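Local atomic coordinates of CTP:phosphocholine Cytidylyltransferase (Streptococcus pneumoniae, PDB entry 1JYK), a protein that catalyses transfer of a cytidylyl group from CTP to phosphocholine, making CDP-choline in Streptococcus pneumoniae. Residues N99-Y102 against F108-L111; L113-L118 against F196-Y201; G36-P41 against D125-L130. One frame throughout, in Å; residues are numbered along the deposited sequence.

Contacts 1 and 2 follow one another along the chain and touch, Leu113 packing on Asn99 and Phe108 on Ile197, so the helix of contact 1 runs on into the loop of contact 2 and packs on its helix 187-201. Contact 1 is the more buried, an uncharged asparagine-serine bond beside a tyrosine edge. Contact 2 is a salt-bridge network at the surface with a small aliphatic touch beside it. Contact 3 lies about 25 Å from contact 2, centre to centre, on the opposite side of the chain's centre, and pairs an exposed arginine with a buried aspartate. Its segments bracket contact 1 in sequence, but the nearest atoms of the two remain about 8 Å apart.

Contact 1 of 3, residues N99-Y102 against F108-L111; sequences NDKY and FYSL
Asn99 opens a type I beta turn ending at Tyr102 and faces helix 108-112, its CA 6.2 Å from that of Ser110. The turn is closed by Tyr102 N bonding to Asn99 O, and overlaps an Asx turn in which Lys101 N donates to Asn99 OD1 (2.8 Å) from above the carbonyl plane. With CG anti to the backbone N (chi1 172°), the Asn99 amide extends to the helix and works at both ends. ND2 donates to Ser110 OG (2.9 Å) nearly in the amide plane, though the bond is bent to 137°. OD1 meets the edge of the Tyr109 ring, 3.2 Å from CD2, the amide and ring planes being 61° apart. Lys101 lays its CG against CE2 of the same ring at 3.2 Å, obliquely, before its chain curls away. Held by Lys101 N at OD1 and by Ser110 OG at ND2, the amide is fixed in rotation, and ND2 alone hydrogen-bonds turn to helix. Tyr105 meets the Tyr109 ring edge-to-face from the intervening loop. Asn99 and Ser110 rest on Ile77 of strand 74-78, and Phe108 packs against helix 187-201.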
ATOM      1  N   ASN A  99     -15.025   3.899  -0.451  1.00 20.23           N
ATOM      2  CA  ASN A  99     -15.039   3.352   0.898  1.00 20.61           C
ATOM      3  C   ASN A  99     -15.658   4.428   1.789  1.00 22.00           C
ATOM      4  O   ASN A  99     -14.982   5.376   2.195  1.00 20.41           O
ATOM      5  CB  ASN A  99     -13.619   3.043   1.372  1.00 20.59           C
ATOM      6  CG  ASN A  99     -13.571   2.665   2.843  1.00 22.13           C
ATOM      7  OD1 ASN A  99     -14.605   2.585   3.503  1.00 21.37           O
ATOM      8  ND2 ASN A  99     -12.368   2.429   3.363  1.00 21.17           N
ATOM      9  N   ASP A 100     -16.945   4.283   2.090  1.00 24.07           N
ATOM     10  CA  ASP A 100     -17.628   5.274   2.909  1.00 27.30           C
ATOM     11  C   ASP A 100     -17.262   5.226   4.389  1.00 26.38           C
ATOM     12  O   ASP A 100     -17.655   6.103   5.160  1.00 27.01           O
ATOM     13  CB  ASP A 100     -19.141   5.147   2.734  1.00 31.96           C
ATOM     14  CG  ASP A 100     -19.691   3.887   3.345  1.00 37.17           C
ATOM     15  OD1 ASP A 100     -20.346   3.977   4.402  1.00 42.87           O
ATOM     16  OD2 ASP A 100     -19.473   2.807   2.768  1.00 39.97           O
ATOM     17  N   LYS A 101     -16.509   4.213   4.796  1.00 24.47           N
ATOM     18  CA  LYS A 101     -16.098   4.118   6.193  1.00 25.09           C
ATOM     19  C   LYS A 101     -14.656   4.592   6.334  1.00 24.15           C
ATOM     20  O   LYS A 101     -14.013   4.349   7.350  1.00 23.36           O
ATOM     21  CB  LYS A 101     -16.208   2.674   6.694  1.00 25.92           C
ATOM     22  CG  LYS A 101     -17.464   1.941   6.254  1.00 28.80           C
ATOM     23  CD  LYS A 101     -18.713   2.751   6.536  1.00 31.31           C
ATOM     24  CE  LYS A 101     -18.884   2.989   8.020  1.00 33.10           C
ATOM     25  NZ  LYS A 101     -20.093   2.299   8.535  1.00 35.69           N
ATOM     26  N   TYR A 102     -14.155   5.277   5.311  1.00 23.40           N
ATOM     27  CA  TYR A 102     -12.781   5.753   5.320  1.00 24.05           C
ATOM     28  C   TYR A 102     -12.426   6.530   6.581  1.00 25.36           C
ATOM     29  O   TYR A 102     -11.266   6.557   7.000  1.00 25.81           O
ATOM     30  CB  TYR A 102     -12.522   6.624   4.089  1.00 24.07           C
ATOM     31  CG  TYR A 102     -13.183   7.982   4.151  1.00 24.15           C
ATOM     32  CD1 TYR A 102     -14.428   8.195   3.564  1.00 23.03           C
ATOM     33  CD2 TYR A 102     -12.555   9.056   4.788  1.00 23.92           C
ATOM     34  CE1 TYR A 102     -15.035   9.443   3.604  1.00 24.77           C
ATOM     35  CE2 TYR A 102     -13.153  10.312   4.836  1.00 24.72           C
ATOM     36  CZ  TYR A 102     -14.392  10.495   4.240  1.00 25.77           C
ATOM     37  OH  TYR A 102     -14.997  11.729   4.277  1.00 28.92           O
ATOM     38  N   PHE A 108      -8.371  -1.823   7.014  1.00 16.86           N
ATOM     39  CA  PHE A 108      -8.671  -3.244   6.815  1.00 14.88           C
ATOM     40  C   PHE A 108      -9.893  -3.268   5.889  1.00 13.82           C
ATOM     41  O   PHE A 108     -10.007  -4.090   4.976  1.00 13.40           O
ATOM     42  CB  PHE A 108      -9.050  -3.903   8.157  1.00 16.04           C
ATOM     43  CG  PHE A 108      -9.973  -5.108   8.024  1.00 15.48           C
ATOM     44  CD1 PHE A 108     -11.354  -4.952   7.924  1.00 15.72           C
ATOM     45  CD2 PHE A 108      -9.456  -6.396   8.015  1.00 15.27           C
ATOM     46  CE1 PHE A 108     -12.202  -6.070   7.812  1.00 16.94           C
ATOM     47  CE2 PHE A 108     -10.296  -7.519   7.904  1.00 17.31           C
ATOM     48  CZ  PHE A 108     -11.668  -7.354   7.803  1.00 15.96           C
ATOM     49  N   TYR A 109     -10.807  -2.338   6.146  1.00 14.86           N
ATOM     50  CA  TYR A 109     -12.042  -2.245   5.386  1.00 15.98           C
ATOM     51  C   TYR A 109     -11.824  -1.825   3.930  1.00 16.95           C
ATOM     52  O   TYR A 109     -12.591  -2.207   3.045  1.00 17.55           O
ATOM     53  CB  TYR A 109     -13.007  -1.286   6.089  1.00 16.61           C
ATOM     54  CG  TYR A 109     -14.404  -1.344   5.536  1.00 17.06           C
ATOM     55  CD1 TYR A 109     -15.166  -2.512   5.618  1.00 18.48           C
ATOM     56  CD2 TYR A 109     -14.947  -0.245   4.876  1.00 19.23           C
ATOM     57  CE1 TYR A 109     -16.440  -2.581   5.046  1.00 20.29           C
ATOM     58  CE2 TYR A 109     -16.214  -0.301   4.302  1.00 20.60           C
ATOM     59  CZ  TYR A 109     -16.956  -1.468   4.389  1.00 21.41           C
ATOM     60  OH  TYR A 109     -18.204  -1.513   3.809  1.00 22.40           O
ATOM     61  N   SER A 110     -10.786  -1.039   3.680  1.00 16.01           N
ATOM     62  CA  SER A 110     -10.488  -0.625   2.319  1.00 15.27           C
ATOM     63  C   SER A 110     -10.173  -1.875   1.506  1.00 15.29           C
ATOM     64  O   SER A 110     -10.637  -2.035   0.379  1.00 15.27           O
ATOM     65  CB  SER A 110      -9.295   0.318   2.310  1.00 15.12           C
ATOM     66  OG  SER A 110      -9.698   1.627   2.671  1.00 18.08           O
ATOM     67  N   LEU A 111      -9.378  -2.770   2.082  1.00 15.27           N
ATOM     68  CA  LEU A 111      -9.040  -4.004   1.394  1.00 16.81           C
ATOM     69  C   LEU A 111     -10.246  -4.948   1.380  1.00 17.84           C
ATOM     70  O   LEU A 111     -10.423  -5.712   0.427  1.00 18.51           O
ATOM     71  CB  LEU A 111      -7.845  -4.691   2.062  1.00 18.07           C
ATOM     72  CG  LEU A 111      -7.295  -5.916   1.317  1.00 20.42           C
ATOM     73  CD1 LEU A 111      -6.908  -5.544  -0.108  1.00 21.48           C
ATOM     74  CD2 LEU A 111      -6.091  -6.458   2.062  1.00 20.89           C
TER

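Contact 2 of 3, residues L113-L118 against F196-Y201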
ATOM      1  N   LEU A 113     -13.336  -4.282   0.891  1.00 16.50           N
ATOM      2  CA  LEU A 113     -14.163  -3.913  -0.256  1.00 16.79           C
ATOM      3  C   LEU A 113     -13.713  -4.528  -1.581  1.00 16.74           C
ATOM      4  O   LEU A 113     -14.518  -4.676  -2.496  1.00 17.80           O
ATOM      5  CB  LEU A 113     -14.223  -2.388  -0.378  1.00 15.70           C
ATOM      6  CG  LEU A 113     -14.940  -1.702   0.790  1.00 15.87           C
ATOM      7  CD1 LEU A 113     -14.635  -0.212   0.788  1.00 16.56           C
ATOM      8  CD2 LEU A 113     -16.439  -1.945   0.681  1.00 15.97           C
ATOM      9  N   VAL A 114     -12.440  -4.893  -1.690  1.00 16.06           N
ATOM     10  CA  VAL A 114     -11.936  -5.502  -2.921  1.00 16.61           C
ATOM     11  C   VAL A 114     -11.221  -6.819  -2.632  1.00 16.50           C
ATOM     12  O   VAL A 114     -10.360  -7.253  -3.399  1.00 16.31           O
ATOM     13  CB  VAL A 114     -10.952  -4.547  -3.662  1.00 16.27           C
ATOM     14  CG1 VAL A 114     -11.707  -3.344  -4.202  1.00 16.00           C
ATOM     15  CG2 VAL A 114      -9.843  -4.092  -2.717  1.00 15.96           C
ATOM     16  N   LYS A 115     -11.605  -7.472  -1.538  1.00 17.34           N
ATOM     17  CA  LYS A 115     -10.964  -8.715  -1.140  1.00 16.63           C
ATOM     18  C   LYS A 115     -10.875  -9.771  -2.228  1.00 17.24           C
ATOM     19  O   LYS A 115      -9.872 -10.479  -2.323  1.00 17.34           O
ATOM     20  CB  LYS A 115     -11.654  -9.302   0.097  1.00 17.37           C
ATOM     21  CG  LYS A 115     -13.077  -9.794  -0.123  1.00 17.59           C
ATOM     22  CD  LYS A 115     -13.769  -9.994   1.220  1.00 18.43           C
ATOM     23  CE  LYS A 115     -15.188 -10.510   1.052  1.00 17.96           C
ATOM     24  NZ  LYS A 115     -15.207 -11.984   0.911  1.00 19.38           N
ATOM     25  N   GLU A 116     -11.901  -9.880  -3.059  1.00 18.25           N
ATOM     26  CA  GLU A 116     -11.870 -10.893  -4.105  1.00 20.42           C
ATOM     27  C   GLU A 116     -10.911 -10.540  -5.246  1.00 20.26           C
ATOM     28  O   GLU A 116     -10.700 -11.335  -6.158  1.00 22.04           O
ATOM     29  CB  GLU A 116     -13.285 -11.137  -4.638  1.00 23.26           C
ATOM     30  CG  GLU A 116     -14.324 -11.462  -3.539  1.00 30.07           C
ATOM     31  CD  GLU A 116     -13.943 -12.657  -2.646  1.00 33.17           C
ATOM     32  OE1 GLU A 116     -13.228 -13.568  -3.116  1.00 34.55           O
ATOM     33  OE2 GLU A 116     -14.362 -12.688  -1.468  1.00 34.79           O
ATOM     34  N   GLU A 117     -10.318  -9.354  -5.182  1.00 20.04           N
ATOM     35  CA  GLU A 117      -9.376  -8.906  -6.205  1.00 20.14           C
ATOM     36  C   GLU A 117      -7.935  -9.051  -5.725  1.00 20.15           C
ATOM     37  O   GLU A 117      -6.996  -8.766  -6.464  1.00 19.96           O
ATOM     38  CB  GLU A 117      -9.633  -7.437  -6.538  1.00 21.22           C
ATOM     39  CG  GLU A 117     -11.059  -7.139  -6.945  1.00 25.92           C
ATOM     40  CD  GLU A 117     -11.277  -7.303  -8.437  1.00 29.27           C
ATOM     41  OE1 GLU A 117     -10.320  -7.681  -9.148  1.00 31.02           O
ATOM     42  OE2 GLU A 117     -12.407  -7.046  -8.903  1.00 33.52           O
ATOM     43  N   LEU A 118      -7.761  -9.493  -4.485  1.00 19.82           N
ATOM     44  CA  LEU A 118      -6.430  -9.625  -3.911  1.00 19.59           C
ATOM     45  C   LEU A 118      -5.469 -10.558  -4.646  1.00 19.70           C
ATOM     46  O   LEU A 118      -4.277 -10.255  -4.763  1.00 20.48           O
ATOM     47  CB  LEU A 118      -6.533 -10.049  -2.445  1.00 18.76           C
ATOM     48  CG  LEU A 118      -5.237  -9.952  -1.631  1.00 18.30           C
ATOM     49  CD1 LEU A 118      -4.643  -8.548  -1.721  1.00 17.53           C
ATOM     50  CD2 LEU A 118      -5.543 -10.306  -0.189  1.00 17.07           C
ATOM     51  N   PHE A 196      -9.292 -15.034   6.297  1.00 19.00           N
ATOM     52  CA  PHE A 196      -8.983 -14.343   7.547  1.00 18.50           C
ATOM     53  C   PHE A 196      -9.768 -13.036   7.596  1.00 17.77           C
ATOM     54  O   PHE A 196     -10.230 -12.608   8.659  1.00 17.34           O
ATOM     55  CB  PHE A 196      -7.484 -14.025   7.643  1.00 17.97           C
ATOM     56  CG  PHE A 196      -6.598 -15.235   7.605  1.00 19.90           C
ATOM     57  CD1 PHE A 196      -5.314 -15.149   7.074  1.00 20.17           C
ATOM     58  CD2 PHE A 196      -7.042 -16.464   8.090  1.00 20.74           C
ATOM     59  CE1 PHE A 196      -4.482 -16.270   7.024  1.00 20.54           C
ATOM     60  CE2 PHE A 196      -6.221 -17.590   8.044  1.00 20.66           C
ATOM     61  CZ  PHE A 196      -4.937 -17.492   7.508  1.00 22.03           C
ATOM     62  N   ILE A 197      -9.909 -12.403   6.435  1.00 17.79           N
ATOM     63  CA  ILE A 197     -10.639 -11.145   6.332  1.00 16.73           C
ATOM     64  C   ILE A 197     -12.116 -11.384   6.644  1.00 16.01           C
ATOM     65  O   ILE A 197     -12.715 -10.649   7.432  1.00 15.96           O
ATOM     66  CB  ILE A 197     -10.509 -10.540   4.912  1.00 16.62           C
ATOM     67  CG1 ILE A 197      -9.121  -9.902   4.746  1.00 14.74           C
ATOM     68  CG2 ILE A 197     -11.628  -9.527   4.669  1.00 13.84           C
ATOM     69  CD1 ILE A 197      -8.790  -9.487   3.321  1.00 15.16           C
ATOM     70  N   ASP A 198     -12.685 -12.416   6.022  1.00 16.58           N
ATOM     71  CA  ASP A 198     -14.094 -12.754   6.231  1.00 16.90           C
ATOM     72  C   ASP A 198     -14.335 -12.962   7.714  1.00 17.23           C
ATOM     73  O   ASP A 198     -15.244 -12.374   8.293  1.00 17.59           O
ATOM     74  CB  ASP A 198     -14.464 -14.036   5.488  1.00 17.05           C
ATOM     75  CG  ASP A 198     -14.527 -13.846   3.986  1.00 16.94           C
ATOM     76  OD1 ASP A 198     -14.441 -14.861   3.268  1.00 18.14           O
ATOM     77  OD2 ASP A 198     -14.660 -12.694   3.523  1.00 19.41           O
ATOM     78  N   LYS A 199     -13.500 -13.796   8.326  1.00 17.86           N
ATOM     79  CA  LYS A 199     -13.614 -14.096   9.751  1.00 18.61           C
ATOM     80  C   LYS A 199     -13.528 -12.862  10.640  1.00 17.76           C
ATOM     81  O   LYS A 199     -14.317 -12.711  11.569  1.00 17.97           O
ATOM     82  CB  LYS A 199     -12.535 -15.103  10.175  1.00 20.44           C
ATOM     83  CG  LYS A 199     -12.541 -15.444  11.668  1.00 23.01           C
ATOM     84  CD  LYS A 199     -11.322 -16.281  12.051  1.00 25.44           C
ATOM     85  CE  LYS A 199     -11.480 -17.741  11.621  1.00 27.16           C
ATOM     86  NZ  LYS A 199     -10.659 -18.675  12.450  1.00 29.68           N
ATOM     87  N   ALA A 200     -12.571 -11.978  10.366  1.00 16.61           N
ATOM     88  CA  ALA A 200     -12.418 -10.776  11.174  1.00 15.53           C
ATOM     89  C   ALA A 200     -13.615  -9.841  11.036  1.00 16.10           C
ATOM     90  O   ALA A 200     -14.101  -9.289  12.028  1.00 15.92           O
ATOM     91  CB  ALA A 200     -11.136 -10.045  10.781  1.00 16.34           C
ATOM     92  N   TYR A 201     -14.089  -9.665   9.805  1.00 16.61           N
ATOM     93  CA  TYR A 201     -15.215  -8.776   9.533  1.00 16.83           C
ATOM     94  C   TYR A 201     -16.505  -9.222  10.226  1.00 18.07           C
ATOM     95  O   TYR A 201     -17.330  -8.393  10.611  1.00 17.89           O
ATOM     96  CB  TYR A 201     -15.447  -8.690   8.024  1.00 16.18           C
ATOM     97  CG  TYR A 201     -16.441  -7.629   7.591  1.00 16.91           C
ATOM     98  CD1 TYR A 201     -16.269  -6.290   7.952  1.00 17.75           C
ATOM     99  CD2 TYR A 201     -17.541  -7.960   6.795  1.00 17.08           C
ATOM    100  CE1 TYR A 201     -17.168  -5.304   7.530  1.00 17.92           C
ATOM    101  CE2 TYR A 201     -18.445  -6.985   6.366  1.00 17.02           C
ATOM    102  CZ  TYR A 201     -18.253  -5.659   6.735  1.00 18.20           C
ATOM    103  OH  TYR A 201     -19.130  -4.686   6.307  1.00 18.98           O
TER
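Lys115 reaches across to Asp198 at the rim of the alpha/beta nucleotidyltransferase fold, where it centres a salt-bridge network of Lys115, Glu116 and Asp198. The two segments are the loop that leads from helix 108-112 to strand 121-125 and the last turns of helix 187-201. Their closest backbone pair, Lys115 and Ile197, has CA atoms 7.9 Å apart, so side chains do the bridging. Lys115 places CG between its backbone N and carbonyl carbon (chi1 67°), runs extended to CE, and turns at the last bond (chi4 85°), which swings the ammonium group between the two carboxylates. Its aliphatic part crosses Ile197 at a slant, CD lying 4.1 Å from CG2, the branch methyl of Ile197. Against Asp198 it runs at about a right angle, so that CE as well as NZ lies beside the acid, with CE 3.3 Å from OD2. NZ then bonds to Asp198 OD2 at 2.8 Å, on the syn lone pair, the side of the other carboxylate oxygen. Glu116, next in the chain, folds back to offer OE2 to the same nitrogen, which meets it almost head-on to the C-O bond. The lysine charge probably offsets the repulsion between the acids, whose Glu116 OE2 and Asp198 OD2 are 5.0 Å apart. All three charged residues also touch a crystal neighbour, and the lattice may influence their exact poses. Deeper in the fold the surroundings are nonpolar: Leu118 packs on Ala190 and Ile193, earlier in helix 187-201, while Ile197 also packs on Phe108 and Tyr112. The shortest link in the network is internal to the loop, Lys115 NZ to Glu116 OE2 at 2.6 Å.

Contact 3 of 3, residues G36-P41 against D125-L130; sequences GTRLRP and DADNYL
Arg38 and Asp127 form a salt bridge joining the G-x-G-T-R signature loop of the nucleotidyltransferase family to the turn between strands 121-125 and 128-130. The tight part is a single approach: Arg38 NH2 comes to 2.7 Å from Asp127 OD2. The groups do not pair flat, for guanidinium and carboxylate planes are 46° apart and the oxygen stands oblique to the guanidinium. Asp127 OD1 stays 4.2 Å from Arg38 NH2, so the arginine grips one oxygen and not both. OD2 of the buried Asp127 has a second salt bridge, to Lys48, so two positive groups meet at one oxygen, and the backbone of Asp127 pairs with Ile237. Leu39 packs on Lys48 and Ile237 beside this cluster.

The other side is loose. Arg38 is exposed and reaches over with a chain extended from CG to NE. The segments bury 90 Å² between them. Arg38 starts from a short 3-10 turn, 37-39, with Leu39 N bonded to Gly36 O at 2.9 Å; beyond it Arg40 and Pro41, the latter after a cis peptide, lie at the surface. In this family the G-x-G-T-R loop handles the nucleotide triphosphate, so the bridge probably lies beside the CTP site. Asp127 CB completes the contact, in the guanidinium plane at its edge, 3.8 Å from Arg38 NH2.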
ATOM      1  N   GLY A  36      -5.400  11.323   5.808  1.00 20.71           N
ATOM      2  CA  GLY A  36      -4.053  11.872   5.733  1.00 19.96           C
ATOM      3  C   GLY A  36      -3.847  13.055   6.664  1.00 21.22           C
ATOM      4  O   GLY A  36      -3.093  13.982   6.360  1.00 20.74           O
ATOM      5  N   THR A  37      -4.519  13.016   7.809  1.00 21.97           N
ATOM      6  CA  THR A  37      -4.437  14.077   8.811  1.00 23.46           C
ATOM      7  C   THR A  37      -3.012  14.498   9.169  1.00 23.81           C
ATOM      8  O   THR A  37      -2.734  15.691   9.331  1.00 23.82           O
ATOM      9  CB  THR A  37      -5.147  13.646  10.101  1.00 24.89           C
ATOM     10  OG1 THR A  37      -6.494  13.269   9.794  1.00 26.44           O
ATOM     11  CG2 THR A  37      -5.154  14.780  11.113  1.00 25.39           C
ATOM     12  N   ARG A  38      -2.117  13.523   9.296  1.00 23.96           N
ATOM     13  CA  ARG A  38      -0.725  13.798   9.649  1.00 25.25           C
ATOM     14  C   ARG A  38       0.015  14.655   8.611  1.00 24.48           C
ATOM     15  O   ARG A  38       1.079  15.211   8.904  1.00 23.66           O
ATOM     16  CB  ARG A  38       0.033  12.480   9.853  1.00 27.60           C
ATOM     17  CG  ARG A  38       0.327  11.745   8.552  1.00 32.41           C
ATOM     18  CD  ARG A  38       1.284  10.574   8.743  1.00 37.41           C
ATOM     19  NE  ARG A  38       1.561   9.791   7.527  1.00 44.05           N
ATOM     20  CZ  ARG A  38       1.059  10.012   6.306  1.00 47.85           C
ATOM     21  NH1 ARG A  38       0.218  11.012   6.066  1.00 50.09           N
ATOM     22  NH2 ARG A  38       1.408   9.213   5.305  1.00 48.14           N
ATOM     23  N   LEU A  39      -0.542  14.768   7.409  1.00 22.90           N
ATOM     24  CA  LEU A  39       0.107  15.548   6.366  1.00 22.27           C
ATOM     25  C   LEU A  39      -0.346  16.996   6.334  1.00 23.23           C
ATOM     26  O   LEU A  39       0.052  17.750   5.448  1.00 22.11           O
ATOM     27  CB  LEU A  39      -0.132  14.908   4.999  1.00 22.62           C
ATOM     28  CG  LEU A  39       0.450  13.508   4.808  1.00 23.27           C
ATOM     29  CD1 LEU A  39       0.186  13.038   3.390  1.00 23.62           C
ATOM     30  CD2 LEU A  39       1.940  13.526   5.098  1.00 23.00           C
ATOM     31  N   ARG A  40      -1.173  17.390   7.296  1.00 24.54           N
ATOM     32  CA  ARG A  40      -1.658  18.768   7.355  1.00 26.86           C
ATOM     33  C   ARG A  40      -0.487  19.747   7.213  1.00 25.05           C
ATOM     34  O   ARG A  40       0.600  19.505   7.740  1.00 25.77           O
ATOM     35  CB  ARG A  40      -2.397  19.008   8.677  1.00 30.81           C
ATOM     36  CG  ARG A  40      -1.790  20.089   9.578  1.00 39.28           C
ATOM     37  CD  ARG A  40      -2.335  21.496   9.259  1.00 43.28           C
ATOM     38  NE  ARG A  40      -3.741  21.486   8.846  1.00 48.87           N
ATOM     39  CZ  ARG A  40      -4.404  22.543   8.377  1.00 49.54           C
ATOM     40  NH1 ARG A  40      -3.803  23.715   8.254  1.00 51.08           N
ATOM     41  NH2 ARG A  40      -5.679  22.427   8.034  1.00 49.81           N
ATOM     42  N   PRO A  41      -0.691  20.879   6.513  1.00 23.42           N
ATOM     43  CA  PRO A  41      -1.883  21.385   5.812  1.00 22.05           C
ATOM     44  C   PRO A  41      -2.128  20.847   4.393  1.00 20.71           C
ATOM     45  O   PRO A  41      -3.078  21.261   3.726  1.00 19.82           O
ATOM     46  CB  PRO A  41      -1.634  22.885   5.773  1.00 22.23           C
ATOM     47  CG  PRO A  41      -0.140  22.956   5.550  1.00 22.09           C
ATOM     48  CD  PRO A  41       0.436  21.827   6.392  1.00 22.48           C
ATOM     49  N   ASP A 125       0.450   1.790  -1.070  1.00 14.25           N
ATOM     50  CA  ASP A 125       0.037   2.931  -0.260  1.00 17.16           C
ATOM     51  C   ASP A 125       0.208   4.135  -1.177  1.00 18.30           C
ATOM     52  O   ASP A 125       1.225   4.255  -1.858  1.00 17.20           O
ATOM     53  CB  ASP A 125       0.942   3.098   0.961  1.00 19.75           C
ATOM     54  CG  ASP A 125       0.669   2.069   2.050  1.00 22.18           C
ATOM     55  OD1 ASP A 125      -0.338   1.330   1.971  1.00 23.05           O
ATOM     56  OD2 ASP A 125       1.482   2.006   2.998  1.00 25.37           O
ATOM     57  N   ALA A 126      -0.778   5.028  -1.187  1.00 19.99           N
ATOM     58  CA  ALA A 126      -0.733   6.195  -2.058  1.00 20.90           C
ATOM     59  C   ALA A 126       0.106   7.374  -1.574  1.00 22.10           C
ATOM     60  O   ALA A 126       0.304   8.328  -2.328  1.00 24.65           O
ATOM     61  CB  ALA A 126      -2.157   6.667  -2.358  1.00 22.20           C
ATOM     62  N   ASP A 127       0.601   7.329  -0.340  1.00 21.59           N
ATOM     63  CA  ASP A 127       1.399   8.441   0.174  1.00 22.86           C
ATOM     64  C   ASP A 127       2.913   8.234   0.136  1.00 22.19           C
ATOM     65  O   ASP A 127       3.643   8.730   0.998  1.00 24.09           O
ATOM     66  CB  ASP A 127       0.974   8.787   1.600  1.00 25.28           C
ATOM     67  CG  ASP A 127       0.847   7.566   2.479  1.00 28.13           C
ATOM     68  OD1 ASP A 127       1.415   6.509   2.132  1.00 29.34           O
ATOM     69  OD2 ASP A 127       0.173   7.673   3.523  1.00 30.33           O
ATOM     70  N   ASN A 128       3.381   7.502  -0.865  1.00 19.85           N
ATOM     71  CA  ASN A 128       4.802   7.253  -1.029  1.00 18.32           C
ATOM     72  C   ASN A 128       5.218   7.700  -2.418  1.00 17.71           C
ATOM     73  O   ASN A 128       4.441   7.599  -3.369  1.00 19.03           O
ATOM     74  CB  ASN A 128       5.111   5.763  -0.896  1.00 18.87           C
ATOM     75  CG  ASN A 128       5.059   5.282   0.537  1.00 20.93           C
ATOM     76  OD1 ASN A 128       5.302   6.048   1.469  1.00 23.95           O
ATOM     77  ND2 ASN A 128       4.732   4.008   0.724  1.00 20.60           N
ATOM     78  N   TYR A 129       6.435   8.204  -2.535  1.00 16.78           N
ATOM     79  CA  TYR A 129       6.957   8.594  -3.829  1.00 16.64           C
ATOM     80  C   TYR A 129       7.961   7.499  -4.192  1.00 17.64           C
ATOM     81  O   TYR A 129       8.892   7.223  -3.428  1.00 17.22           O
ATOM     82  CB  TYR A 129       7.666   9.944  -3.756  1.00 14.57           C
ATOM     83  CG  TYR A 129       8.267  10.356  -5.080  1.00 16.55           C
ATOM     84  CD1 TYR A 129       9.609  10.101  -5.372  1.00 16.49           C
ATOM     85  CD2 TYR A 129       7.485  10.978  -6.054  1.00 16.73           C
ATOM     86  CE1 TYR A 129      10.158  10.456  -6.601  1.00 16.29           C
ATOM     87  CE2 TYR A 129       8.022  11.336  -7.285  1.00 17.24           C
ATOM     88  CZ  TYR A 129       9.358  11.073  -7.551  1.00 17.90           C
ATOM     89  OH  TYR A 129       9.891  11.443  -8.763  1.00 19.09           O
ATOM     90  N   LEU A 130       7.773   6.872  -5.346  1.00 17.82           N
ATOM     91  CA  LEU A 130       8.665   5.801  -5.776  1.00 17.85           C
ATOM     92  C   LEU A 130       9.776   6.307  -6.691  1.00 18.91           C
ATOM     93  O   LEU A 130       9.513   6.737  -7.814  1.00 19.58           O
ATOM     94  CB  LEU A 130       7.857   4.706  -6.487  1.00 17.70           C
ATOM     95  CG  LEU A 130       6.575   4.273  -5.765  1.00 17.38           C
ATOM     96  CD1 LEU A 130       5.774   3.340  -6.637  1.00 17.70           C
ATOM     97  CD2 LEU A 130       6.930   3.599  -4.457  1.00 17.78           C
TER